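PDB 5JLD: arginyl-tRNA synthetase, putative from Plasmodium falciparum, which probably catalyses the ATP-dependent attachment of L-arginine to tRNA(Arg), releasing AMP and diphosphate, as a class I aminoacyl-tRNA synthetase. Local coordinates for residues D137-N142 with R174-G179; V178-T183 with G274-V279. All blocks are in the same frame, centred on the assembly; numbering follows the deposited sequence.

Both contacts belong to the catalytic domain and share V178 and G179, so the loop leaving strand 171-176 is held first by the loop after strand 133-137 and then by the loop after strand 271-272. Contact 1 is the more buried: it starts between neighbouring parallel strands and runs into loop backbone bonds, an asparagine amide and a four-bonded water. The centre of contact 2 lies about 26 Å from the centre of the chain, that of contact 1 about 16 Å; contact 2 joins loops alone, through a carboxylate that grips a serine and a tryptophan face covered by valine. Where they meet, H177 packs against E275 and Y278.

Contact 1. Residues D137-N142 with R174-G179; sequences DFSSPN and RVNHVG
N176 reaches across to S139-P141 with its amide oxygen: OD1 accepts the backbone N-H of S140 at 3.0 Å, the donor standing 32° out of the amide plane. The same oxygen is pressed against the P141 ring, 3.1 Å from CD. With CG anti to the backbone N (chi1 -166°), the N176 amide is carried to this turn, in which S139 and S140 both have positive phi. The other end of the amide, ND2, bonds the hydroxyl of Y263, which fixes the rotation of the group; Y263 also bonds S139 OG.

On either side of this amide the backbones are tied directly. F138 N donates to V175 O (3.2 Å), and farther along G179 N meets P141 O at 2.8 Å in the carbonyl plane. P141 O is touched as well by CG2 of V178, 3.3 Å away. Between the two ties, a water replaces direct backbone pairing, donating to D137 OD1 and F138 O while accepting from S140 OG and H177 N. Four bonds thus hold it.

Strands 133-137 and 171-176, with helix 149-167 between them, form a beta-alpha-beta crossover of the Rossmann-like class I catalytic domain, and this contact follows their C-terminal ends as they pass into loops. Around the bonds, the D137 carboxylate points its two oxygens at CB of H177, OD1 and OD2 each 3.8 Å from it, while OD2 forms a salt bridge with R335. The F138 ring turns its edge to R174, CE1 lying 4.1 Å from CA of that residue, and packs onward against L270 and C162. Farther out, the R174 guanidinium is held by salt bridges to E166 and D159, and P141 rests on F259 and Y263 of helix 242-265.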
ATOM      1  N   ASP A 137      -6.037   2.531   8.759  1.00 38.29           N
ATOM      2  CA  ASP A 137      -5.710   3.469   9.833  1.00 39.88           C
ATOM      3  C   ASP A 137      -4.291   3.966   9.616  1.00 40.76           C
ATOM      4  O   ASP A 137      -3.349   3.197   9.769  1.00 41.08           O
ATOM      5  CB  ASP A 137      -5.860   2.763  11.186  1.00 36.98           C
ATOM      6  CG  ASP A 137      -5.638   3.677  12.378  1.00 42.72           C
ATOM      7  OD1 ASP A 137      -4.770   4.579  12.343  1.00 47.51           O
ATOM      8  OD2 ASP A 137      -6.352   3.478  13.385  1.00 46.26           O
ATOM      9  N   PHE A 138      -4.137   5.234   9.246  1.00 37.56           N
ATOM     10  CA  PHE A 138      -2.819   5.750   8.923  1.00 42.45           C
ATOM     11  C   PHE A 138      -2.660   7.242   9.182  1.00 44.29           C
ATOM     12  O   PHE A 138      -3.630   7.942   9.509  1.00 42.45           O
ATOM     13  CB  PHE A 138      -2.447   5.413   7.451  1.00 38.48           C
ATOM     14  CG  PHE A 138      -3.320   6.071   6.396  1.00 40.67           C
ATOM     15  CD1 PHE A 138      -4.686   5.797   6.309  1.00 41.92           C
ATOM     16  CD2 PHE A 138      -2.751   6.912   5.437  1.00 46.17           C
ATOM     17  CE1 PHE A 138      -5.481   6.383   5.304  1.00 42.61           C
ATOM     18  CE2 PHE A 138      -3.530   7.500   4.427  1.00 41.21           C
ATOM     19  CZ  PHE A 138      -4.899   7.238   4.363  1.00 39.87           C
ATOM     20  N   SER A 139      -1.402   7.678   9.051  1.00 43.42           N
ATOM     21  CA  SER A 139      -0.907   9.030   9.315  1.00 46.92           C
ATOM     22  C   SER A 139      -0.780   9.301  10.816  1.00 46.34           C
ATOM     23  O   SER A 139       0.323   9.359  11.344  1.00 44.87           O
ATOM     24  CB  SER A 139      -1.787  10.091   8.653  1.00 44.93           C
ATOM     25  OG  SER A 139      -1.104  11.315   8.597  1.00 39.65           O
ATOM     26  N   SER A 140      -1.903   9.486  11.494  1.00 50.08           N
ATOM     27  CA  SER A 140      -1.918   9.628  12.963  1.00 52.83           C
ATOM     28  C   SER A 140      -1.131  10.821  13.564  1.00 52.51           C
ATOM     29  O   SER A 140      -0.339  10.645  14.494  1.00 45.18           O
ATOM     30  CB  SER A 140      -1.396   8.333  13.594  1.00 52.09           C
ATOM     31  OG  SER A 140      -2.063   7.213  13.055  1.00 55.22           O
ATOM     32  N   PRO A 141      -1.358  12.045  13.071  1.00 49.52           N
ATOM     33  CA  PRO A 141      -0.641  13.110  13.773  1.00 51.82           C
ATOM     34  C   PRO A 141      -1.251  13.381  15.151  1.00 55.14           C
ATOM     35  O   PRO A 141      -2.346  12.879  15.461  1.00 49.58           O
ATOM     36  CB  PRO A 141      -0.825  14.318  12.857  1.00 56.11           C
ATOM     37  CG  PRO A 141      -2.150  14.080  12.222  1.00 55.85           C
ATOM     38  CD  PRO A 141      -2.232  12.574  12.008  1.00 49.59           C
ATOM     39  N   ASN A 142      -0.538  14.167  15.957  1.00 55.06           N
ATOM     40  CA  ASN A 142      -1.021  14.623  17.260  1.00 54.48           C
ATOM     41  C   ASN A 142      -1.253  16.122  17.253  1.00 59.07           C
ATOM     42  O   ASN A 142      -0.372  16.875  16.836  1.00 59.52           O
ATOM     43  CB  ASN A 142      -0.026  14.275  18.368  1.00 60.49           C
ATOM     44  CG  ASN A 142       0.158  12.782  18.538  1.00 75.06           C
ATOM     45  OD1 ASN A 142      -0.813  12.027  18.563  1.00 87.65           O
ATOM     46  ND2 ASN A 142       1.409  12.347  18.656  1.00 74.81           N
ATOM     47  N   ARG A 174     -10.835   5.512   4.730  1.00 40.53           N
ATOM     48  CA  ARG A 174      -9.594   6.226   5.018  1.00 45.87           C
ATOM     49  C   ARG A 174      -9.692   6.943   6.381  1.00 50.64           C
ATOM     50  O   ARG A 174     -10.380   7.967   6.514  1.00 44.09           O
ATOM     51  CB  ARG A 174      -9.305   7.231   3.910  1.00 42.86           C
ATOM     52  CG  ARG A 174      -9.219   6.587   2.543  1.00 43.85           C
ATOM     53  CD  ARG A 174      -9.379   7.627   1.456  1.00 46.66           C
ATOM     54  NE  ARG A 174      -8.754   7.151   0.224  1.00 46.70           N
ATOM     55  CZ  ARG A 174      -7.524   7.484  -0.145  1.00 41.17           C
ATOM     56  NH1 ARG A 174      -6.810   8.277   0.643  1.00 38.77           N
ATOM     57  NH2 ARG A 174      -6.999   7.002  -1.276  1.00 41.32           N
ATOM     58  N   VAL A 175      -8.991   6.419   7.383  1.00 44.65           N
ATOM     59  CA  VAL A 175      -9.181   6.909   8.742  1.00 44.83           C
ATOM     60  C   VAL A 175      -7.902   7.431   9.391  1.00 42.22           C
ATOM     61  O   VAL A 175      -6.904   6.743   9.496  1.00 39.78           O
ATOM     62  CB  VAL A 175      -9.789   5.821   9.633  1.00 50.37           C
ATOM     63  CG1 VAL A 175      -9.866   6.304  11.087  1.00 46.76           C
ATOM     64  CG2 VAL A 175     -11.184   5.465   9.133  1.00 43.13           C
ATOM     65  N   ASN A 176      -7.967   8.673   9.844  1.00 43.82           N
ATOM     66  CA  ASN A 176      -6.866   9.312  10.531  1.00 40.80           C
ATOM     67  C   ASN A 176      -7.149   9.405  12.035  1.00 41.67           C
ATOM     68  O   ASN A 176      -7.915  10.265  12.443  1.00 39.85           O
ATOM     69  CB  ASN A 176      -6.634  10.705   9.929  1.00 44.67           C
ATOM     70  CG  ASN A 176      -5.312  11.311  10.347  1.00 46.89           C
ATOM     71  OD1 ASN A 176      -4.580  10.743  11.162  1.00 49.94           O
ATOM     72  ND2 ASN A 176      -4.988  12.462   9.771  1.00 39.86           N
ATOM     73  N   HIS A 177      -6.542   8.508  12.819  1.00 38.74           N
ATOM     74  CA  HIS A 177      -6.688   8.421  14.279  1.00 39.09           C
ATOM     75  C   HIS A 177      -5.818   9.480  14.954  1.00 41.85           C
ATOM     76  O   HIS A 177      -4.769   9.171  15.519  1.00 40.42           O
ATOM     77  CB  HIS A 177      -6.312   7.007  14.763  1.00 37.11           C
ATOM     78  CG  HIS A 177      -6.608   6.728  16.212  1.00 51.20           C
ATOM     79  ND1 HIS A 177      -7.788   6.157  16.631  1.00 50.01           N
ATOM     80  CD2 HIS A 177      -5.838   6.863  17.324  1.00 51.69           C
ATOM     81  CE1 HIS A 177      -7.756   5.998  17.946  1.00 51.25           C
ATOM     82  NE2 HIS A 177      -6.580   6.407  18.384  1.00 45.83           N
ATOM     83  N   VAL A 178      -6.248  10.736  14.864  1.00 45.11           N
ATOM     84  CA  VAL A 178      -5.447  11.861  15.346  1.00 45.10           C
ATOM     85  C   VAL A 178      -5.417  11.896  16.877  1.00 45.04           C
ATOM     86  O   VAL A 178      -6.407  11.555  17.529  1.00 46.48           O
ATOM     87  CB  VAL A 178      -5.981  13.200  14.776  1.00 48.18           C
ATOM     88  CG1 VAL A 178      -7.482  13.338  15.010  1.00 44.85           C
ATOM     89  CG2 VAL A 178      -5.232  14.391  15.356  1.00 56.93           C
ATOM     90  N   GLY A 179      -4.272  12.278  17.448  1.00 44.18           N
ATOM     91  CA  GLY A 179      -4.151  12.423  18.886  1.00 43.09           C
ATOM     92  C   GLY A 179      -4.755  13.739  19.379  1.00 52.54           C
ATOM     93  O   GLY A 179      -4.051  14.734  19.550  1.00 53.11           O
TER
HETATM   94  O   HOH W   1      -4.324   7.157  11.914  1.00 38.31           O

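Contact 2. Residues V178-T183 with G274-V279; sequences VGDWGT and GESFYV
W181 receives V279 on one face of its indole: CG2 sits 3.6 Å from the centroid of the five-membered ring, 16° off the normal, in a CH-pi contact. The two side chains cross at about a right angle, and CB of S276 comes in obliquely at CE3, 3.8 Å away. W181 also pairs edge-to-face with W248, whose indole N-H bonds the carbonyl of D180, and touches L237 and Q238.

The two segments are loops that follow neighbouring parallel strands, 171-176 and 271-272, of the Rossmann-like catalytic sheet; 275-279 turn helically, with i to i-3 backbone bonds, the first of them weak. The loop carrying D180 lies against the start of that turn. E275 N donates to V178 O at 3.2 Å, approaching almost in line with the carbonyl bond, and CG1 of V178 packs on CA of G274. Little bulk separates the chains there, since G274 offers only its backbone.

E275 spreads its extended side chain alongside the other loop, its CB 3.9 Å from CB of W181. Its OE1 ends 3.7 Å from W181 N and close to CA of G179, a packing approach. D180 OD1 and E275 OE1 are 4.8 Å apart, and the two like charges may raise each other's proton affinity somewhat. With CG between the backbone N and the carbonyl carbon (chi1 63°), the D180 carboxylate reaches S276 and engages it twice. OD1 takes the backbone N-H on its syn side at 2.9 Å, and OD2 receives the S276 hydroxyl at 2.6 Å, from 40° above the carboxylate plane.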
ATOM      1  N   VAL A 178      -6.248  10.736  14.864  1.00 45.11           N
ATOM      2  CA  VAL A 178      -5.447  11.861  15.346  1.00 45.10           C
ATOM      3  C   VAL A 178      -5.417  11.896  16.877  1.00 45.04           C
ATOM      4  O   VAL A 178      -6.407  11.555  17.529  1.00 46.48           O
ATOM      5  CB  VAL A 178      -5.981  13.200  14.776  1.00 48.18           C
ATOM      6  CG1 VAL A 178      -7.482  13.338  15.010  1.00 44.85           C
ATOM      7  CG2 VAL A 178      -5.232  14.391  15.356  1.00 56.93           C
ATOM      8  N   GLY A 179      -4.272  12.278  17.448  1.00 44.18           N
ATOM      9  CA  GLY A 179      -4.151  12.423  18.886  1.00 43.09           C
ATOM     10  C   GLY A 179      -4.755  13.739  19.379  1.00 52.54           C
ATOM     11  O   GLY A 179      -4.051  14.734  19.550  1.00 53.11           O
ATOM     12  N   ASP A 180      -6.066  13.750  19.614  1.00 50.45           N
ATOM     13  CA  ASP A 180      -6.768  14.980  19.981  1.00 49.22           C
ATOM     14  C   ASP A 180      -7.363  14.894  21.380  1.00 50.07           C
ATOM     15  O   ASP A 180      -8.301  15.612  21.710  1.00 55.41           O
ATOM     16  CB  ASP A 180      -7.887  15.285  18.978  1.00 52.63           C
ATOM     17  CG  ASP A 180      -8.965  14.203  18.955  1.00 52.94           C
ATOM     18  OD1 ASP A 180      -8.729  13.094  19.497  1.00 49.89           O
ATOM     19  OD2 ASP A 180     -10.052  14.467  18.389  1.00 53.13           O
ATOM     20  N   TRP A 181      -6.823  14.006  22.202  1.00 49.41           N
ATOM     21  CA  TRP A 181      -7.335  13.839  23.545  1.00 54.61           C
ATOM     22  C   TRP A 181      -6.187  13.446  24.482  1.00 68.06           C
ATOM     23  O   TRP A 181      -6.304  12.542  25.308  1.00 71.96           O
ATOM     24  CB  TRP A 181      -8.463  12.801  23.546  1.00 45.83           C
ATOM     25  CG  TRP A 181      -9.346  12.857  24.755  1.00 46.49           C
ATOM     26  CD1 TRP A 181      -9.360  11.965  25.789  1.00 47.60           C
ATOM     27  CD2 TRP A 181     -10.347  13.847  25.064  1.00 49.59           C
ATOM     28  NE1 TRP A 181     -10.295  12.336  26.720  1.00 53.90           N
ATOM     29  CE2 TRP A 181     -10.915  13.487  26.305  1.00 46.43           C
ATOM     30  CE3 TRP A 181     -10.810  14.999  24.416  1.00 51.68           C
ATOM     31  CZ2 TRP A 181     -11.928  14.230  26.909  1.00 47.27           C
ATOM     32  CZ3 TRP A 181     -11.813  15.743  25.021  1.00 47.47           C
ATOM     33  CH2 TRP A 181     -12.366  15.351  26.253  1.00 48.48           C
ATOM     34  N   GLY A 182      -5.074  14.155  24.347  1.00 70.54           N
ATOM     35  CA  GLY A 182      -3.858  13.802  25.054  1.00 76.90           C
ATOM     36  C   GLY A 182      -3.597  14.534  26.355  1.00 81.36           C
ATOM     37  O   GLY A 182      -4.450  15.268  26.877  1.00 78.32           O
ATOM     38  N   THR A 183      -2.393  14.316  26.878  1.00 88.56           N
ATOM     39  CA  THR A 183      -1.962  14.885  28.149  1.00 93.27           C
ATOM     40  C   THR A 183      -2.106  16.396  28.157  1.00 91.24           C
ATOM     41  O   THR A 183      -2.835  16.969  28.970  1.00 87.78           O
ATOM     42  CB  THR A 183      -0.486  14.535  28.445  1.00 93.77           C
ATOM     43  OG1 THR A 183      -0.353  13.125  28.660  1.00 92.84           O
ATOM     44  CG2 THR A 183       0.001  15.276  29.679  1.00 96.38           C
ATOM     45  N   GLY A 274     -10.564  11.088  15.741  1.00 42.71           N
ATOM     46  CA  GLY A 274      -9.583  11.153  16.813  1.00 46.20           C
ATOM     47  C   GLY A 274      -9.853  10.224  17.978  1.00 48.52           C
ATOM     48  O   GLY A 274     -10.877   9.547  18.020  1.00 46.26           O
ATOM     49  N   GLU A 275      -8.919  10.188  18.922  1.00 40.45           N
ATOM     50  CA  GLU A 275      -9.143   9.529  20.203  1.00 50.96           C
ATOM     51  C   GLU A 275     -10.435  10.032  20.882  1.00 48.54           C
ATOM     52  O   GLU A 275     -11.208   9.241  21.423  1.00 48.31           O
ATOM     53  CB  GLU A 275      -7.936   9.756  21.125  1.00 57.11           C
ATOM     54  CG  GLU A 275      -6.670   9.054  20.636  1.00 68.05           C
ATOM     55  CD  GLU A 275      -5.399   9.518  21.332  1.00 74.86           C
ATOM     56  OE1 GLU A 275      -5.405  10.594  21.979  1.00 64.98           O
ATOM     57  OE2 GLU A 275      -4.378   8.806  21.198  1.00 81.94           O
ATOM     58  N   SER A 276     -10.663  11.345  20.828  1.00 47.36           N
ATOM     59  CA  SER A 276     -11.833  11.967  21.468  1.00 44.08           C
ATOM     60  C   SER A 276     -13.123  11.291  21.028  1.00 45.96           C
ATOM     61  O   SER A 276     -14.035  11.090  21.838  1.00 49.67           O
ATOM     62  CB  SER A 276     -11.902  13.468  21.152  1.00 43.64           C
ATOM     63  OG  SER A 276     -12.140  13.703  19.767  1.00 48.19           O
ATOM     64  N   PHE A 277     -13.164  10.904  19.750  1.00 49.21           N
ATOM     65  CA  PHE A 277     -14.350  10.283  19.157  1.00 51.01           C
ATOM     66  C   PHE A 277     -14.801   9.058  19.944  1.00 48.84           C
ATOM     67  O   PHE A 277     -15.994   8.760  20.003  1.00 44.15           O
ATOM     68  CB  PHE A 277     -14.098   9.903  17.685  1.00 44.52           C
ATOM     69  CG  PHE A 277     -15.280   9.230  17.013  1.00 45.20           C
ATOM     70  CD1 PHE A 277     -16.307   9.985  16.451  1.00 49.97           C
ATOM     71  CD2 PHE A 277     -15.369   7.849  16.955  1.00 40.88           C
ATOM     72  CE1 PHE A 277     -17.400   9.371  15.833  1.00 48.95           C
ATOM     73  CE2 PHE A 277     -16.469   7.225  16.345  1.00 45.34           C
ATOM     74  CZ  PHE A 277     -17.484   7.990  15.781  1.00 44.14           C
ATOM     75  N   TYR A 278     -13.866   8.355  20.572  1.00 39.81           N
ATOM     76  CA  TYR A 278     -14.264   7.122  21.240  1.00 40.51           C
ATOM     77  C   TYR A 278     -14.603   7.324  22.712  1.00 42.12           C
ATOM     78  O   TYR A 278     -15.179   6.442  23.350  1.00 43.60           O
ATOM     79  CB  TYR A 278     -13.173   6.074  21.076  1.00 43.31           C
ATOM     80  CG  TYR A 278     -12.854   5.836  19.614  1.00 47.47           C
ATOM     81  CD1 TYR A 278     -13.619   4.950  18.848  1.00 44.19           C
ATOM     82  CD2 TYR A 278     -11.804   6.508  18.995  1.00 38.01           C
ATOM     83  CE1 TYR A 278     -13.331   4.716  17.490  1.00 39.97           C
ATOM     84  CE2 TYR A 278     -11.506   6.292  17.646  1.00 41.15           C
ATOM     85  CZ  TYR A 278     -12.281   5.396  16.897  1.00 39.84           C
ATOM     86  OH  TYR A 278     -11.991   5.194  15.573  1.00 38.30           O
ATOM     87  N   VAL A 279     -14.255   8.495  23.235  1.00 41.17           N
ATOM     88  CA  VAL A 279     -14.411   8.743  24.655  1.00 42.58           C
ATOM     89  C   VAL A 279     -15.841   8.444  25.181  1.00 50.70           C
ATOM     90  O   VAL A 279     -15.977   7.801  26.219  1.00 45.85           O
ATOM     91  CB  VAL A 279     -13.982  10.192  24.986  1.00 47.70           C
ATOM     92  CG1 VAL A 279     -14.417  10.603  26.399  1.00 44.22           C
ATOM     93  CG2 VAL A 279     -12.456  10.316  24.814  1.00 45.82           C
TER